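Local coordinates for protein phosphoglycerate kinase (Coxiella burnetii, PDB 4NG4) that transfers a phosphoryl group between ATP and 3-phosphoglycerate in glycolysis, reversibly forming 1,3-bisphosphoglycerate and ADP, at residues Asn130-Glu135 / Ser161-Ala166; Asp150-Ala155 / Gly379-Glu384; Leu211-Leu216 / Trp257-Glu262. All coordinates share one frame; numbering follows the deposited sequence.

Interaction 1: residues Asn130-Glu135 / Ser161-Ala166; sequences NENNTE and STAGVA
Asn132 OD1 reaches Gly164 N at 2.8 Å in a weak hydrogen bond, bent to 126° at the hydrogen; because OD1 also lies too close to an atom elsewhere in the model, the bond is somewhat doubtful. It joins the turn leading into helix 134-142 to helix 160-168, two helices of the alpha/beta domain that has six parallel strands, the substrate-binding half of the phosphoglycerate kinase fold. Asn132 has both backbone angles positive (53° and 49°), a left-handed conformation that turns the chain just before the helix. Its side chain extends across to helix 160-168 and brings the amide oxygen up to the backbone of Gly164. This glycine lies where helix 160-168 leaves a wider, pi-type turn spanning Ser161-Gly164, and it has no side chain on the flank facing Asn132, where a CB would point toward the amide. Next along the chain, Asn133 turns away and is the N-cap of helix 134-142, its OD1 accepting a hydrogen bond from Leu136 N. On the helix 160-168 side, Thr162 OG1 is bonded to Arg157 O and Gln159 N, tying the helix start to a loop that includes Arg157, predicted to bind the substrate. The Asn132 amide is flanked by one methyl group, with Ala163 CB 4.0 Å from Asn132 OD1 and 4.1 Å from Asn132 ND2.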
loop_
_atom_site.group_PDB
_atom_site.type_symbol
_atom_site.label_atom_id
_atom_site.label_comp_id
_atom_site.label_asym_id
_atom_site.label_seq_id
_atom_site.Cartn_x
_atom_site.Cartn_y
_atom_site.Cartn_z
ATOM N N ASN A 130 -7.384 19.862 -1.703
ATOM C CA ASN A 130 -6.100 19.448 -2.269
ATOM C C ASN A 130 -4.854 20.300 -1.861
ATOM O O ASN A 130 -3.735 19.779 -1.828
ATOM C CB ASN A 130 -6.208 19.337 -3.782
ATOM C CG ASN A 130 -4.895 19.159 -4.410
ATOM O OD1 ASN A 130 -4.322 18.069 -4.346
ATOM N ND2 ASN A 130 -4.358 20.233 -4.980
ATOM N N GLU A 131 -5.051 21.579 -1.541
ATOM C CA GLU A 131 -3.952 22.442 -1.091
ATOM C C GLU A 131 -3.763 22.422 0.434
ATOM O O GLU A 131 -2.885 23.114 0.960
ATOM C CB GLU A 131 -4.210 23.894 -1.488
ATOM C CG GLU A 131 -4.003 24.250 -2.941
ATOM C CD GLU A 131 -4.477 25.686 -3.222
ATOM O OE1 GLU A 131 -4.717 26.441 -2.234
ATOM O OE2 GLU A 131 -4.623 26.050 -4.419
ATOM N N ASN A 132 -4.597 21.667 1.151
ATOM C CA ASN A 132 -4.565 21.677 2.612
ATOM C C ASN A 132 -4.663 23.097 3.136
ATOM O O ASN A 132 -3.875 23.523 3.965
ATOM C CB ASN A 132 -3.298 21.003 3.127
ATOM C CG ASN A 132 -3.413 20.574 4.569
ATOM O OD1 ASN A 132 -4.423 20.009 4.980
ATOM N ND2 ASN A 132 -2.363 20.818 5.343
ATOM N N ASN A 133 -5.647 23.819 2.609
ATOM C CA ASN A 133 -5.929 25.208 2.960
ATOM C C ASN A 133 -6.194 25.360 4.450
ATOM O O ASN A 133 -6.978 24.592 5.025
ATOM C CB ASN A 133 -7.137 25.685 2.155
ATOM C CG ASN A 133 -7.554 27.079 2.509
ATOM O OD1 ASN A 133 -8.218 27.312 3.524
ATOM N ND2 ASN A 133 -7.178 28.027 1.668
ATOM N N THR A 134 -5.540 26.340 5.067
ATOM C CA THR A 134 -5.657 26.546 6.508
ATOM C C THR A 134 -7.097 26.840 6.899
ATOM O O THR A 134 -7.659 26.150 7.757
ATOM C CB THR A 134 -4.772 27.714 7.008
ATOM O OG1 THR A 134 -3.388 27.379 6.871
ATOM C CG2 THR A 134 -5.061 28.011 8.467
ATOM N N GLU A 135 -7.684 27.856 6.260
ATOM C CA GLU A 135 -9.029 28.312 6.616
ATOM C C GLU A 135 -10.025 27.157 6.569
ATOM O O GLU A 135 -10.775 26.944 7.519
ATOM C CB GLU A 135 -9.492 29.460 5.710
ATOM C CG GLU A 135 -10.621 30.299 6.325
ATOM C CD GLU A 135 -11.538 30.952 5.297
ATOM O OE1 GLU A 135 -11.418 30.632 4.094
ATOM O OE2 GLU A 135 -12.392 31.786 5.701
ATOM N N SER A 161 -8.578 17.377 4.791
ATOM C CA SER A 161 -9.308 16.286 5.417
ATOM C C SER A 161 -8.434 15.150 5.973
ATOM O O SER A 161 -8.939 14.294 6.715
ATOM C CB SER A 161 -10.340 15.725 4.416
ATOM O OG SER A 161 -9.752 14.963 3.377
ATOM N N THR A 162 -7.143 15.144 5.613
ATOM C CA THR A 162 -6.170 14.132 6.091
ATOM C C THR A 162 -5.066 14.677 6.998
ATOM O O THR A 162 -4.438 13.910 7.741
ATOM C CB THR A 162 -5.427 13.471 4.927
ATOM O OG1 THR A 162 -4.574 14.439 4.304
ATOM C CG2 THR A 162 -6.400 12.906 3.903
ATOM N N ALA A 163 -4.820 15.982 6.923
ATOM C CA ALA A 163 -3.687 16.597 7.585
ATOM C C ALA A 163 -4.065 17.889 8.315
ATOM O O ALA A 163 -3.855 18.015 9.522
ATOM C CB ALA A 163 -2.613 16.872 6.560
ATOM N N GLY A 164 -4.603 18.851 7.571
ATOM C CA GLY A 164 -4.936 20.164 8.120
ATOM C C GLY A 164 -5.901 20.099 9.285
ATOM O O GLY A 164 -5.659 20.716 10.322
ATOM N N VAL A 165 -6.991 19.350 9.121
ATOM C CA VAL A 165 -8.003 19.240 10.165
ATOM C C VAL A 165 -7.398 18.717 11.466
ATOM O O VAL A 165 -7.687 19.263 12.544
ATOM C CB VAL A 165 -9.212 18.370 9.745
ATOM C CG1 VAL A 165 -8.796 16.971 9.359
ATOM C CG2 VAL A 165 -10.229 18.325 10.865
ATOM N N ALA A 166 -6.544 17.697 11.364
ATOM C CA ALA A 166 -5.875 17.120 12.538
ATOM C C ALA A 166 -4.912 18.107 13.205
ATOM O O ALA A 166 -4.677 18.026 14.414
ATOM C CB ALA A 166 -5.135 15.837 12.174
#

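Interaction 2: residues Asp150-Ala155 / Gly379-Glu384; sequences DAFATA and GGAFLE
Gly379, N-cap of helix 380-387, starts the segment that brings Ala381 against Phe152 and Ala153; its positive phi of 72° suits glycine, and its O accepts from Leu383 N to begin the helical turns. After Gly380 comes Ala381, the main point of contact. Its CB points at the loop and touches Phe152 at both its backbone and its ring: Ala381 CB packs around Phe152 O and lies 3.7 Å from Phe152 CE2. Ala153 CA is 4.2 Å from Ala381 CB. A chi1 of -175° places the Phe152 ring opposite the backbone N and carries it to the Ala381-Phe382 backbone, where Phe152 CZ comes within 3.6 Å of Ala381 O. Phe382 follows, its N 3.7 Å from Phe152 CE2 and its CA in the plane of the Phe152 ring, at the edge. The Phe382 ring itself leads away, yet both phenylalanines touch Leu185 of helix 176-190. Further on, Glu384 makes a weak, long ion pair with Arg157. The loop holds its own shape by a turn at Ala151-Thr154: Ala151 O accepts both Thr154 N and, at 2.6 Å, Thr154 OG1, the hydroxyl in the carbonyl plane on a lone pair. Ala153 lies beside Asp32, a predicted substrate-binding residue, and the Phe382 side chain about 7 Å from bound ADP, which places this contact at the junction of the two lobes of the phosphoglycerate kinase fold.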
loop_
_atom_site.group_PDB
_atom_site.type_symbol
_atom_site.label_atom_id
_atom_site.label_comp_id
_atom_site.label_asym_id
_atom_site.label_seq_id
_atom_site.Cartn_x
_atom_site.Cartn_y
_atom_site.Cartn_z
ATOM N N ASP A 150 -8.642 7.567 10.249
ATOM C CA ASP A 150 -8.729 6.130 10.064
ATOM C C ASP A 150 -8.553 5.780 8.585
ATOM O O ASP A 150 -9.186 4.844 8.104
ATOM C CB ASP A 150 -10.093 5.664 10.572
ATOM C CG ASP A 150 -10.193 4.162 10.728
ATOM O OD1 ASP A 150 -9.244 3.538 11.269
ATOM O OD2 ASP A 150 -11.244 3.607 10.322
ATOM N N ALA A 151 -7.682 6.516 7.880
ATOM C CA ALA A 151 -7.545 6.397 6.414
ATOM C C ALA A 151 -6.084 6.334 5.893
ATOM O O ALA A 151 -5.612 7.252 5.194
ATOM C CB ALA A 151 -8.293 7.544 5.750
ATOM N N PHE A 152 -5.385 5.238 6.207
ATOM C CA PHE A 152 -3.974 5.080 5.823
ATOM C C PHE A 152 -3.728 5.216 4.310
ATOM O O PHE A 152 -2.687 5.742 3.896
ATOM C CB PHE A 152 -3.418 3.738 6.321
ATOM C CG PHE A 152 -1.937 3.552 6.066
ATOM C CD1 PHE A 152 -0.999 4.010 6.983
ATOM C CD2 PHE A 152 -1.486 2.924 4.921
ATOM C CE1 PHE A 152 0.364 3.850 6.760
ATOM C CE2 PHE A 152 -0.130 2.756 4.697
ATOM C CZ PHE A 152 0.797 3.223 5.617
ATOM N N ALA A 153 -4.656 4.741 3.482
ATOM C CA ALA A 153 -4.509 4.873 2.022
ATOM C C ALA A 153 -4.446 6.329 1.535
ATOM O O ALA A 153 -4.091 6.581 0.384
ATOM C CB ALA A 153 -5.629 4.145 1.307
ATOM N N THR A 154 -4.790 7.269 2.413
ATOM C CA THR A 154 -4.778 8.699 2.107
ATOM C C THR A 154 -3.684 9.475 2.871
ATOM O O THR A 154 -3.384 10.624 2.518
ATOM C CB THR A 154 -6.175 9.320 2.423
ATOM O OG1 THR A 154 -6.411 9.338 3.838
ATOM C CG2 THR A 154 -7.282 8.507 1.775
ATOM N N ALA A 155 -3.091 8.844 3.893
ATOM C CA ALA A 155 -2.173 9.511 4.828
ATOM C C ALA A 155 -0.888 10.076 4.234
ATOM O O ALA A 155 -0.208 10.883 4.901
ATOM C CB ALA A 155 -1.800 8.561 5.957
ATOM N N GLY A 379 -1.567 0.666 -1.739
ATOM C CA GLY A 379 -0.845 1.153 -2.905
ATOM C C GLY A 379 0.286 2.116 -2.568
ATOM O O GLY A 379 1.379 1.693 -2.201
ATOM N N GLY A 380 0.030 3.415 -2.698
ATOM C CA GLY A 380 1.073 4.434 -2.550
ATOM C C GLY A 380 1.529 4.701 -1.126
ATOM O O GLY A 380 2.722 4.879 -0.870
ATOM N N ALA A 381 0.581 4.749 -0.199
ATOM C CA ALA A 381 0.904 4.989 1.199
ATOM C C ALA A 381 1.649 3.795 1.750
ATOM O O ALA A 381 2.554 3.955 2.556
ATOM C CB ALA A 381 -0.339 5.256 2.004
ATOM N N PHE A 382 1.292 2.595 1.301
ATOM C CA PHE A 382 2.044 1.395 1.675
ATOM C C PHE A 382 3.516 1.565 1.311
ATOM O O PHE A 382 4.400 1.358 2.140
ATOM C CB PHE A 382 1.464 0.155 0.981
ATOM C CG PHE A 382 2.336 -1.062 1.083
ATOM C CD1 PHE A 382 2.259 -1.896 2.191
ATOM C CD2 PHE A 382 3.233 -1.377 0.073
ATOM C CE1 PHE A 382 3.072 -3.022 2.292
ATOM C CE2 PHE A 382 4.051 -2.492 0.162
ATOM C CZ PHE A 382 3.973 -3.318 1.276
ATOM N N LEU A 383 3.755 1.956 0.059
ATOM C CA LEU A 383 5.107 2.120 -0.484
ATOM C C LEU A 383 5.873 3.244 0.205
ATOM O O LEU A 383 6.962 3.001 0.696
ATOM C CB LEU A 383 5.064 2.344 -2.006
ATOM C CG LEU A 383 4.610 1.098 -2.804
ATOM C CD1 LEU A 383 4.050 1.404 -4.235
ATOM C CD2 LEU A 383 5.738 0.061 -2.867
ATOM N N GLU A 384 5.304 4.453 0.277
ATOM C CA GLU A 384 5.987 5.585 0.949
ATOM C C GLU A 384 6.393 5.316 2.409
ATOM O O GLU A 384 7.389 5.877 2.889
ATOM C CB GLU A 384 5.154 6.880 0.862
ATOM C CG GLU A 384 5.094 7.446 -0.558
ATOM C CD GLU A 384 4.666 8.902 -0.635
ATOM O OE1 GLU A 384 4.135 9.446 0.361
ATOM O OE2 GLU A 384 4.867 9.499 -1.716
#

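Interaction 3: residues Leu211-Leu216 / Trp257-Glu262; sequences LLENLL and WEKAAE
Leu216 and Lys259 cross at about a right angle, the leucine branch resting against the base of the lysine chain. The Leu216 torsion (chi1 -164°) swings CG to the far side from its own N and sends the isobutyl end toward helix 250-263, where the two methyls divide the work. Leu216 CD2 rests 3.8 Å from Lys259 CB, while Leu216 CD1 packs 3.9 Å from Ala260 CB, with Ala260 CA at a similar distance, so one side chain touches two consecutive residues. Beyond CB, Lys259 takes a different course: CG is anti to the carbonyl carbon (chi1 -86°), and bends at chi2 and chi3 carry the amine over toward the other helix. There it meets Glu213, whose extended chain runs at a slant to the lysine. Glu213 OE1 lies 3.8 Å from Lys259 NZ, a long salt bridge that probably adds a modest electrostatic pull at the partly exposed margin of the buried Leu216-Ala260 contact. The two helix segments run almost parallel, at 5°, with their axes 11.2 Å apart, a separation bridged chiefly by the large leucine. Leu216 also touches Phe256 and Lys263, which flank 257-262 in helix 250-263. Helix 209-216 is the crossover of a beta-alpha-beta unit between the parallel strands 196-202 and 221-226; its Leu212 and Leu215 face strand 196-202, Leu211 packs on helix 380-387, and helix 250-263 lies alongside it.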
loop_
_atom_site.group_PDB
_atom_site.type_symbol
_atom_site.label_atom_id
_atom_site.label_comp_id
_atom_site.label_asym_id
_atom_site.label_seq_id
_atom_site.Cartn_x
_atom_site.Cartn_y
_atom_site.Cartn_z
ATOM N N LEU A 211 12.885 2.769 -1.737
ATOM C CA LEU A 211 12.433 1.647 -0.922
ATOM C C LEU A 211 13.570 0.693 -0.631
ATOM O O LEU A 211 13.740 0.228 0.488
ATOM C CB LEU A 211 11.312 0.887 -1.629
ATOM C CG LEU A 211 10.719 -0.352 -0.937
ATOM C CD1 LEU A 211 10.489 -0.140 0.566
ATOM C CD2 LEU A 211 9.422 -0.737 -1.610
ATOM N N LEU A 212 14.363 0.410 -1.649
ATOM C CA LEU A 212 15.557 -0.402 -1.474
ATOM C C LEU A 212 16.500 0.217 -0.436
ATOM O O LEU A 212 17.073 -0.506 0.394
ATOM C CB LEU A 212 16.252 -0.587 -2.822
ATOM C CG LEU A 212 15.392 -1.310 -3.876
ATOM C CD1 LEU A 212 16.046 -1.321 -5.250
ATOM C CD2 LEU A 212 15.060 -2.744 -3.407
ATOM N N GLU A 213 16.624 1.546 -0.447
ATOM C CA GLU A 213 17.570 2.236 0.437
ATOM C C GLU A 213 17.202 2.076 1.898
ATOM O O GLU A 213 18.072 1.820 2.744
ATOM C CB GLU A 213 17.683 3.722 0.078
ATOM C CG GLU A 213 18.885 4.034 -0.810
ATOM C CD GLU A 213 18.697 5.274 -1.680
ATOM O OE1 GLU A 213 19.514 5.459 -2.621
ATOM O OE2 GLU A 213 17.734 6.041 -1.438
ATOM N N ASN A 214 15.914 2.219 2.189
ATOM C CA ASN A 214 15.430 2.131 3.565
ATOM C C ASN A 214 15.507 0.692 4.061
ATOM O O ASN A 214 15.907 0.455 5.190
ATOM C CB ASN A 214 13.991 2.669 3.665
ATOM C CG ASN A 214 13.511 2.862 5.121
ATOM O OD1 ASN A 214 14.137 3.556 5.915
ATOM N ND2 ASN A 214 12.376 2.268 5.447
ATOM N N LEU A 215 15.136 -0.260 3.208
ATOM C CA LEU A 215 15.146 -1.680 3.585
ATOM C C LEU A 215 16.577 -2.219 3.764
ATOM O O LEU A 215 16.810 -3.119 4.562
ATOM C CB LEU A 215 14.367 -2.533 2.566
ATOM C CG LEU A 215 12.878 -2.198 2.412
ATOM C CD1 LEU A 215 12.250 -2.937 1.223
ATOM C CD2 LEU A 215 12.118 -2.474 3.707
ATOM N N LEU A 216 17.530 -1.648 3.034
ATOM C CA LEU A 216 18.913 -2.063 3.142
ATOM C C LEU A 216 19.417 -1.939 4.554
ATOM O O LEU A 216 20.147 -2.791 5.017
ATOM C CB LEU A 216 19.793 -1.229 2.230
ATOM C CG LEU A 216 21.176 -1.824 1.985
ATOM C CD1 LEU A 216 21.066 -2.953 0.954
ATOM C CD2 LEU A 216 22.108 -0.731 1.505
ATOM N N TRP A 257 24.452 -2.211 -5.043
ATOM C CA TRP A 257 25.050 -3.547 -4.891
ATOM C C TRP A 257 26.224 -3.483 -3.928
ATOM O O TRP A 257 26.370 -4.350 -3.074
ATOM C CB TRP A 257 25.523 -4.145 -6.241
ATOM C CG TRP A 257 25.902 -5.609 -6.087
ATOM C CD1 TRP A 257 25.066 -6.699 -6.162
ATOM C CD2 TRP A 257 27.191 -6.123 -5.779
ATOM N NE1 TRP A 257 25.763 -7.854 -5.927
ATOM C CE2 TRP A 257 27.071 -7.530 -5.684
ATOM C CE3 TRP A 257 28.437 -5.535 -5.566
ATOM C CZ2 TRP A 257 28.157 -8.356 -5.409
ATOM C CZ3 TRP A 257 29.514 -6.353 -5.291
ATOM C CH2 TRP A 257 29.369 -7.753 -5.222
ATOM N N GLU A 258 27.058 -2.456 -4.082
ATOM C CA GLU A 258 28.255 -2.309 -3.252
ATOM C C GLU A 258 27.907 -1.990 -1.793
ATOM O O GLU A 258 28.449 -2.597 -0.885
ATOM C CB GLU A 258 29.171 -1.244 -3.841
ATOM C CG GLU A 258 29.777 -1.675 -5.174
ATOM C CD GLU A 258 30.623 -0.589 -5.839
ATOM O OE1 GLU A 258 30.778 0.512 -5.238
ATOM O OE2 GLU A 258 31.129 -0.847 -6.965
ATOM N N LYS A 259 26.983 -1.057 -1.586
ATOM C CA LYS A 259 26.471 -0.751 -0.258
ATOM C C LYS A 259 26.010 -2.014 0.443
ATOM O O LYS A 259 26.237 -2.190 1.643
ATOM C CB LYS A 259 25.277 0.200 -0.347
ATOM C CG LYS A 259 25.606 1.705 -0.402
ATOM C CD LYS A 259 24.563 2.436 -1.267
ATOM C CE LYS A 259 24.095 3.762 -0.718
ATOM N NZ LYS A 259 22.752 4.068 -1.271
ATOM N N ALA A 260 25.336 -2.879 -0.307
ATOM C CA ALA A 260 24.865 -4.143 0.238
ATOM C C ALA A 260 26.039 -5.005 0.676
ATOM O O ALA A 260 26.023 -5.585 1.764
ATOM C CB ALA A 260 24.017 -4.868 -0.771
ATOM N N ALA A 261 27.063 -5.059 -0.158
ATOM C CA ALA A 261 28.239 -5.862 0.133
ATOM C C ALA A 261 28.860 -5.494 1.488
ATOM O O ALA A 261 29.055 -6.366 2.329
ATOM C CB ALA A 261 29.251 -5.728 -0.977
ATOM N N GLU A 262 29.138 -4.215 1.719
ATOM C CA GLU A 262 29.810 -3.804 2.959
ATOM C C GLU A 262 28.921 -3.814 4.200
ATOM O O GLU A 262 29.410 -3.774 5.321
ATOM C CB GLU A 262 30.476 -2.439 2.805
ATOM C CG GLU A 262 29.555 -1.253 2.713
ATOM C CD GLU A 262 30.331 0.052 2.687
ATOM O OE1 GLU A 262 30.907 0.427 3.742
ATOM O OE2 GLU A 262 30.363 0.696 1.605
#

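The three contacts run across the bilobal fold. Interaction 1 lies in the lobe with the six-stranded parallel sheet, interaction 3 in the nucleotide-binding lobe with the five-stranded one; their centres are about 36 Å apart and they do not touch. Interaction 2 sits between, near the centre of the molecule, about 17 Å from interaction 1 and about 24 Å from interaction 3 between centres. It touches both neighbours: Thr154 OG1 packs 3.6 Å from Thr162 CG2, and Leu383 CD2 lies 4.0 Å from Leu211 CD2. In sequence, interactions 1 and 2 interleave, whereas both segments of interaction 3 fall between 150-155 and 379-384. The late helix 380-387 thus returns to link the lobes.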